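Local coordinates for fibrinogen-binding protein (Staphylococcus aureus subsp. aureus, PDB 3T49), which probably acts as a secreted virulence factor that blocks host complement by binding the C3b-containing convertase, as other staphylococcal complement inhibitors do, at residues 27-30 against 31-34; 63-66 against 67-71; 35-38 against 39-42. One frame throughout, in Å; residues are numbered along the deposited sequence. Where two conformers were deposited one is given.

Contact 1 of 3, residues 27-30 against 31-34; sequences NPYY and KRTI. With SO4 (sulfate ion), chain F; SO4 (sulfate ion), chain G.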
loop_
_atom_site.group_PDB
_atom_site.type_symbol
_atom_site.label_atom_id
_atom_site.label_comp_id
_atom_site.label_asym_id
_atom_site.label_seq_id
_atom_site.Cartn_x
_atom_site.Cartn_y
_atom_site.Cartn_z
ATOM N N ASN A 27 13.575 2.531 8.102
ATOM C CA ASN A 27 13.792 1.120 8.471
ATOM C C ASN A 27 13.213 0.230 7.395
ATOM O O ASN A 27 12.160 0.536 6.854
ATOM C CB ASN A 27 13.086 0.809 9.806
ATOM C CG ASN A 27 13.312 -0.634 10.312
ATOM O OD1 ASN A 27 12.654 -1.606 9.893
ATOM N ND2 ASN A 27 14.224 -0.759 11.276
ATOM N N PRO A 28 13.856 -0.916 7.108
ATOM C CA PRO A 28 13.322 -1.848 6.095
ATOM C C PRO A 28 11.869 -2.284 6.269
ATOM O O PRO A 28 11.251 -2.708 5.289
ATOM C CB PRO A 28 14.256 -3.049 6.226
ATOM C CG PRO A 28 15.533 -2.489 6.699
ATOM C CD PRO A 28 15.158 -1.371 7.635
ATOM N N TYR A 29 11.303 -2.185 7.468
ATOM C CA TYR A 29 9.901 -2.493 7.693
ATOM C C TYR A 29 9.003 -1.807 6.671
ATOM O O TYR A 29 8.042 -2.414 6.195
ATOM C CB TYR A 29 9.485 -2.082 9.127
ATOM C CG TYR A 29 7.998 -2.123 9.335
ATOM C CD1 TYR A 29 7.351 -3.304 9.660
ATOM C CD2 TYR A 29 7.228 -0.964 9.197
ATOM C CE1 TYR A 29 5.991 -3.347 9.821
ATOM C CE2 TYR A 29 5.872 -1.000 9.338
ATOM C CZ TYR A 29 5.247 -2.193 9.669
ATOM O OH TYR A 29 3.876 -2.243 9.814
ATOM N N TYR A 30 9.265 -0.529 6.384
ATOM C CA TYR A 30 8.316 0.235 5.608
ATOM C C TYR A 30 8.201 -0.300 4.183
ATOM O O TYR A 30 7.102 -0.592 3.707
ATOM C CB TYR A 30 8.642 1.752 5.688
ATOM C CG TYR A 30 8.481 2.208 7.109
ATOM C CD1 TYR A 30 7.211 2.480 7.620
ATOM C CD2 TYR A 30 9.570 2.271 7.955
ATOM C CE1 TYR A 30 7.058 2.825 8.944
ATOM C CE2 TYR A 30 9.417 2.626 9.306
ATOM C CZ TYR A 30 8.158 2.886 9.756
ATOM O OH TYR A 30 7.983 3.208 11.086
ATOM N N LYS A 31 9.325 -0.470 3.518
ATOM C CA LYS A 31 9.288 -1.019 2.166
ATOM C C LYS A 31 8.725 -2.434 2.129
ATOM O O LYS A 31 7.950 -2.775 1.235
ATOM C CB LYS A 31 10.670 -0.968 1.541
ATOM C CG LYS A 31 10.616 -1.306 0.047
ATOM C CD LYS A 31 11.954 -1.115 -0.632
ATOM C CE LYS A 31 11.946 -1.825 -1.981
ATOM N NZ LYS A 31 12.155 -3.321 -1.809
ATOM N N ARG A 32 9.088 -3.280 3.079
ATOM C CA ARG A 32 8.572 -4.641 3.008
ATOM C C ARG A 32 7.075 -4.707 3.275
ATOM O O ARG A 32 6.402 -5.559 2.701
ATOM C CB ARG A 32 9.386 -5.652 3.832
ATOM C CG ARG A 32 9.215 -5.575 5.314
ATOM C CD ARG A 32 9.735 -6.864 6.037
ATOM N NE ARG A 32 9.757 -6.597 7.475
ATOM C CZ ARG A 32 10.784 -6.068 8.128
ATOM N NH1 ARG A 32 11.911 -5.764 7.528
ATOM N NH2 ARG A 32 10.655 -5.835 9.423
ATOM N N THR A 33 6.531 -3.766 4.055
ATOM C CA THR A 33 5.094 -3.695 4.250
ATOM C C THR A 33 4.387 -3.232 2.959
ATOM O O THR A 33 3.346 -3.776 2.567
ATOM C CB THR A 33 4.755 -2.813 5.470
ATOM O OG1 THR A 33 5.395 -3.369 6.623
ATOM C CG2 THR A 33 3.257 -2.780 5.696
ATOM N N ILE A 34 4.984 -2.262 2.288
ATOM C CA ILE A 34 4.455 -1.865 0.998
ATOM C C ILE A 34 4.468 -3.041 0.004
ATOM O O ILE A 34 3.474 -3.323 -0.655
ATOM C CB ILE A 34 5.212 -0.682 0.434
ATOM C CG1 ILE A 34 4.993 0.566 1.298
ATOM C CG2 ILE A 34 4.752 -0.426 -1.000
ATOM C CD1 ILE A 34 5.991 1.662 1.033
HETATM S S SO4 F . 7.150 -7.505 9.980
HETATM O O1 SO4 F . 7.257 -7.359 8.530
HETATM O O2 SO4 F . 7.217 -8.923 10.317
HETATM O O3 SO4 F . 8.236 -6.783 10.628
HETATM O O4 SO4 F . 5.873 -6.961 10.426
HETATM S S SO4 G . 15.824 -2.672 -1.533
HETATM O O1 SO4 G . 14.953 -2.593 -2.701
HETATM O O2 SO4 G . 17.005 -3.463 -1.864
HETATM O O3 SO4 G . 16.249 -1.341 -1.112
HETATM O O4 SO4 G . 15.098 -3.314 -0.446
HETATM O O HOH W 1 11.987 0.762 4.143
HETATM O O HOH W 2 12.859 -3.896 10.603
#
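Thr33 and Tyr29 meet one turn apart at the capped N-terminal end of helix 28-47, where the threonine hydroxyl has both the backbone and the ring of the tyrosine as neighbours. Thr33 OG1 donates to Tyr29 O at 2.8 Å, while Thr33 N reaches that same oxygen at 2.9 Å from the opposite face of the carbonyl plane, so two bonds grip one acceptor. The hydroxyl also lies over one face of the Tyr29 ring, toward its rim, with OG1 3.3 Å from Tyr29 CE1. With CG anti to the backbone N (chi1 169°), the tyrosine brings its ring back over this atom.

Ahead of the first turn Asn27 is the N-cap, its OD1 accepting from Tyr29 N at 2.8 Å. Arg32 folds back toward the same end: CG sits between the backbone N and the carbonyl carbon (chi1 74°), and the guanidinium lays one face over Tyr29 CA. On the inner side Tyr30 and Ile34 face helix 50-72. Lys31 NZ donates to O4 of one sulfate and makes a weak bond to its O1. The edge of the Arg32 guanidinium holds another, both ions probably from the crystallisation liquor: Arg32 NE donates to its O1 at 2.8 Å and Arg32 NH2 to its O3 at 2.9 Å.

Contact 2 of 3, residues 63-66 against 67-71; sequences IYKE and IDEII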
loop_
_atom_site.group_PDB
_atom_site.type_symbol
_atom_site.label_atom_id
_atom_site.label_comp_id
_atom_site.label_asym_id
_atom_site.label_seq_id
_atom_site.Cartn_x
_atom_site.Cartn_y
_atom_site.Cartn_z
ATOM N N ILE A 63 0.127 2.391 5.938
ATOM C CA ILE A 63 1.580 2.510 5.775
ATOM C C ILE A 63 1.953 3.841 5.096
ATOM O O ILE A 63 2.966 4.454 5.449
ATOM C CB ILE A 63 2.195 1.264 5.057
ATOM C CG1 ILE A 63 3.718 1.164 5.283
ATOM C CG2 ILE A 63 1.873 1.261 3.551
ATOM C CD1 ILE A 63 4.115 0.868 6.715
ATOM N N TYR A 64 1.146 4.337 4.163
ATOM C CA TYR A 64 1.425 5.624 3.546
ATOM C C TYR A 64 1.338 6.729 4.589
ATOM O O TYR A 64 2.151 7.648 4.585
ATOM C CB TYR A 64 0.434 5.917 2.412
ATOM C CG TYR A 64 0.520 5.015 1.202
ATOM C CD1 TYR A 64 1.566 4.119 1.001
ATOM C CD2 TYR A 64 -0.470 5.077 0.239
ATOM C CE1 TYR A 64 1.605 3.312 -0.125
ATOM C CE2 TYR A 64 -0.430 4.286 -0.889
ATOM C CZ TYR A 64 0.599 3.398 -1.067
ATOM O OH TYR A 64 0.636 2.592 -2.195
ATOM N N LYS A 65 0.334 6.698 5.466
ATOM C CA LYS A 65 0.187 7.704 6.529
ATOM C C LYS A 65 1.379 7.638 7.472
ATOM O O LYS A 65 1.897 8.697 7.878
ATOM C CB LYS A 65 -1.125 7.488 7.280
ATOM C CG LYS A 65 -1.378 8.588 8.307
ATOM C CD LYS A 65 -2.792 8.464 8.890
ATOM C CE LYS A 65 -3.121 9.713 9.732
ATOM N NZ LYS A 65 -4.442 9.646 10.402
ATOM N N GLU A 66 1.806 6.435 7.852
ATOM C CA GLU A 66 2.969 6.276 8.735
ATOM C C GLU A 66 4.222 6.887 8.112
ATOM O O GLU A 66 4.988 7.597 8.792
ATOM C CB GLU A 66 3.208 4.812 9.114
ATOM C CG GLU A 66 2.193 4.338 10.118
ATOM C CD GLU A 66 2.057 2.851 10.251
ATOM O OE1 GLU A 66 2.477 2.114 9.356
ATOM O OE2 GLU A 66 1.437 2.409 11.250
ATOM N N ILE A 67 4.434 6.627 6.833
ATOM C CA ILE A 67 5.604 7.136 6.142
ATOM C C ILE A 67 5.525 8.647 6.040
ATOM O O ILE A 67 6.516 9.342 6.344
ATOM C CB ILE A 67 5.741 6.476 4.770
ATOM C CG1 ILE A 67 6.146 5.005 4.942
ATOM C CG2 ILE A 67 6.750 7.220 3.924
ATOM C CD1 ILE A 67 5.995 4.196 3.663
ATOM N N ASP A 68 4.381 9.190 5.663
ATOM C CA ASP A 68 4.205 10.628 5.606
ATOM C C ASP A 68 4.492 11.276 6.972
ATOM O O ASP A 68 5.173 12.307 7.054
ATOM C CB ASP A 68 2.778 11.013 5.196
ATOM C CG ASP A 68 2.484 10.793 3.735
ATOM O OD1 ASP A 68 3.410 10.626 2.948
ATOM O OD2 ASP A 68 1.265 10.860 3.363
ATOM N N GLU A 69 3.998 10.689 8.043
ATOM C CA GLU A 69 4.155 11.297 9.356
ATOM C C GLU A 69 5.597 11.252 9.819
ATOM O O GLU A 69 6.065 12.237 10.403
ATOM C CB GLU A 69 3.163 10.694 10.343
ATOM C CG GLU A 69 1.733 11.189 10.033
ATOM C CD GLU A 69 0.689 10.809 11.040
ATOM O OE1 GLU A 69 0.976 9.969 11.899
ATOM O OE2 GLU A 69 -0.422 11.374 10.931
ATOM N N ILE A 70 6.350 10.209 9.507
ATOM C CA ILE A 70 7.765 10.201 9.899
ATOM C C ILE A 70 8.522 11.253 9.092
ATOM O O ILE A 70 9.342 12.030 9.635
ATOM C CB ILE A 70 8.414 8.841 9.677
ATOM C CG1 ILE A 70 7.872 7.816 10.668
ATOM C CG2 ILE A 70 9.936 8.915 9.873
ATOM C CD1 ILE A 70 8.229 6.372 10.279
ATOM N N ILE A 71 8.283 11.291 7.789
ATOM C CA ILE A 71 9.054 12.156 6.897
ATOM C C ILE A 71 8.693 13.636 7.111
ATOM O O ILE A 71 9.560 14.515 6.980
ATOM C CB ILE A 71 8.897 11.644 5.454
ATOM C CG1 ILE A 71 9.710 10.346 5.316
ATOM C CG2 ILE A 71 9.324 12.698 4.418
ATOM C CD1 ILE A 71 9.576 9.651 4.000
#
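Ile63 and Ile67, one turn apart on helix 50-72, form the close-packed side of this contact. Ile67 places CG1 anti to its carbonyl carbon (chi1 -71°), which lays the branch against the preceding turn: CG1 lies 3.3 Å from Ile63 O, and its CD1 end comes within 4.1 Å of Ile63 CG1. The two side chains run at a slant to one another rather than side by side. Beneath them the alpha-helical bond from Ile67 N to Ile63 O measures 3.0 Å, so backbone and side chain of Ile67 both converge on one carbonyl.

Asp68 leans back in the same manner, its CG 3.3 Å from Tyr64 O, but its carboxylate is held from elsewhere: OD1 by Tyr19 OH and OD2 by a glycerol probably left from crystallisation. The Tyr64 hydroxyl likewise finds its partner outside the helix, at Leu12 O.

On the solvent side the pairing is looser. The exposed Lys65 extends fully past the carboxylate of Glu69, and the touch is made by its aliphatic part, with CE 3.4 Å from Glu69 OE2. The ammonium NZ stays 4.4 Å from that oxygen, beyond a salt bridge, although the opposite charges probably still attract one another. Glu66, on another side, is paired with Lys62 by a salt bridge.

Two neighbouring helices meet this stretch. Ile63, Ile67 and Ile70 pack on Tyr29, Tyr30 and Ile34 of helix 28-47, whereas Tyr64 stacks on Tyr19 and touches Ser16, and Ile67 also touches Tyr19, all on helix 16-22.

Contact 3 of 3, residues 35-38 against 39-42; sequences MMNE and YRAK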
loop_
_atom_site.group_PDB
_atom_site.type_symbol
_atom_site.label_atom_id
_atom_site.label_comp_id
_atom_site.label_asym_id
_atom_site.label_seq_id
_atom_site.Cartn_x
_atom_site.Cartn_y
_atom_site.Cartn_z
ATOM N N MET A 35 5.576 -3.785 -0.065
ATOM C CA MET A 35 5.709 -4.868 -1.051
ATOM C C MET A 35 4.746 -5.997 -0.776
ATOM O O MET A 35 4.162 -6.566 -1.698
ATOM C CB MET A 35 7.147 -5.388 -1.065
ATOM C CG MET A 35 8.185 -4.352 -1.445
ATOM S SD MET A 35 7.890 -3.569 -3.049
ATOM C CE MET A 35 7.953 -4.990 -4.120
ATOM N N MET A 36 4.542 -6.325 0.507
ATOM C CA MET A 36 3.541 -7.314 0.877
ATOM C C MET A 36 2.159 -6.894 0.374
ATOM O O MET A 36 1.395 -7.703 -0.169
ATOM C CB MET A 36 3.502 -7.521 2.396
ATOM C CG MET A 36 2.375 -8.408 2.881
ATOM S SD MET A 36 2.489 -10.095 2.357
ATOM C CE MET A 36 3.632 -10.721 3.582
ATOM N N ASN A 37 1.829 -5.632 0.588
ATOM C CA ASN A 37 0.509 -5.195 0.195
ATOM C C ASN A 37 0.349 -4.933 -1.278
ATOM O O ASN A 37 -0.767 -4.997 -1.768
ATOM C CB ASN A 37 0.074 -4.054 1.064
ATOM C CG ASN A 37 -0.336 -4.545 2.430
ATOM O OD1 ASN A 37 -1.382 -5.184 2.579
ATOM N ND2 ASN A 37 0.496 -4.298 3.426
ATOM N N GLU A 38 1.437 -4.711 -2.004
ATOM C CA GLU A 38 1.368 -4.710 -3.451
ATOM C C GLU A 38 0.923 -6.066 -3.910
ATOM O O GLU A 38 0.035 -6.202 -4.752
ATOM C CB GLU A 38 2.728 -4.402 -4.068
ATOM C CG GLU A 38 3.133 -2.956 -3.920
ATOM C CD GLU A 38 4.529 -2.690 -4.451
ATOM O OE1 GLU A 38 5.149 -3.597 -5.066
ATOM O OE2 GLU A 38 5.025 -1.564 -4.285
ATOM N N TYR A 39 1.546 -7.102 -3.371
ATOM C CA TYR A 39 1.194 -8.468 -3.747
ATOM C C TYR A 39 -0.260 -8.783 -3.418
ATOM O O TYR A 39 -1.001 -9.321 -4.254
ATOM C CB TYR A 39 2.128 -9.459 -3.037
ATOM C CG TYR A 39 1.689 -10.896 -3.114
ATOM C CD1 TYR A 39 1.892 -11.633 -4.249
ATOM C CD2 TYR A 39 1.047 -11.489 -2.041
ATOM C CE1 TYR A 39 1.494 -12.968 -4.322
ATOM C CE2 TYR A 39 0.642 -12.824 -2.100
ATOM C CZ TYR A 39 0.869 -13.542 -3.252
ATOM O OH TYR A 39 0.471 -14.866 -3.335
ATOM N N ARG A 40 -0.680 -8.461 -2.198
ATOM C CA ARG A 40 -2.034 -8.787 -1.766
ATOM C C ARG A 40 -3.054 -7.988 -2.569
ATOM O O ARG A 40 -4.076 -8.543 -2.962
ATOM C CB ARG A 40 -2.193 -8.498 -0.277
ATOM C CG ARG A 40 -1.426 -9.444 0.614
ATOM C CD ARG A 40 -1.651 -9.131 2.067
ATOM N NE ARG A 40 -1.060 -10.179 2.890
ATOM C CZ ARG A 40 -0.769 -10.043 4.173
ATOM N NH1 ARG A 40 -0.977 -8.890 4.772
ATOM N NH2 ARG A 40 -0.237 -11.055 4.848
ATOM N N ALA A 41 -2.788 -6.713 -2.821
ATOM C CA ALA A 41 -3.712 -5.864 -3.610
ATOM C C ALA A 41 -3.849 -6.365 -5.029
ATOM O O ALA A 41 -4.971 -6.487 -5.562
ATOM C CB ALA A 41 -3.244 -4.435 -3.640
ATOM N N LYS A 42 -2.727 -6.667 -5.668
ATOM C CA LYS A 42 -2.790 -7.115 -7.057
ATOM C C LYS A 42 -3.507 -8.432 -7.182
ATOM O O LYS A 42 -4.298 -8.615 -8.120
ATOM C CB LYS A 42 -1.390 -7.161 -7.665
ATOM C CG LYS A 42 -0.782 -5.809 -7.782
ATOM C CD LYS A 42 0.641 -5.815 -8.323
ATOM C CE LYS A 42 1.156 -4.395 -8.414
ATOM N NZ LYS A 42 2.486 -4.267 -9.071
HETATM O O HOH W 3 4.374 -5.543 -7.290
#
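Ala41 N donates to Asn37 O at 2.9 Å, among the shortest polar bonds here and part of the regular alpha-helical series that also joins Lys42 N to Glu38 O. The alanine methyl CB sits close by, 3.2 Å from Asn37 O, so this carbonyl is covered by carbon as well as gripped by the amide.

On the outer surface Met36 and Arg40 pack obliquely. The methionine leaves with CG anti to its backbone N and then bends (chi2 66°), which carries SD over one face of the Arg40 guanidinium, off toward its rim, at 3.6 Å from Arg40 NE. Near the plane of the same group, at its edge, stands Asn37 OD1, 4.0 Å from Arg40 CD; the amide and guanidinium planes are turned 77° apart. The Asn37 amide is oriented by its ND2, which donates to Thr33 O a turn earlier.

Glu38 and Lys42 are bridged by water 3: it donates to Glu38 OE1 at 3.1 Å and accepts from Lys42 NZ at 2.9 Å, spanning a 4.9 Å gap between Glu38 OE1 and Lys42 NZ. The other carboxylate oxygen, Glu38 OE2, has a weak bond to Ser16 OG. Asn37 and Ala41 turn to helix 50-72, and Ala41 also meets helix 5-13, while Met36–Arg40 and Glu38–Lys42 show the i to i+4 side-chain pairing of a helix in an all-helical bundle.

How the contacts relate
Contacts 1 and 3 adjoin on helix 28-47 and share only that element, whereas contact 2 belongs to helix 50-72, which follows it in the chain. Contact 1 lies at the surface; contacts 2 and 3 are each partly buried, on opposite sides of the chain's centre and about 6 Å apart at their nearest atoms. Contacts 1 and 2 touch directly through packing: Tyr30 OH is 3.3 Å from Ile70 CD1, and Ile34 CD1 is 3.7 Å from Ile67 CD1. Chemistry follows place. Contact 1 combines a helix cap with surface-bound sulfates, probably from the crystallisation liquor, contact 2 rests on isoleucine packing, and contact 3 on a sulfur–guanidinium overlap and a water bridge between opposite charges.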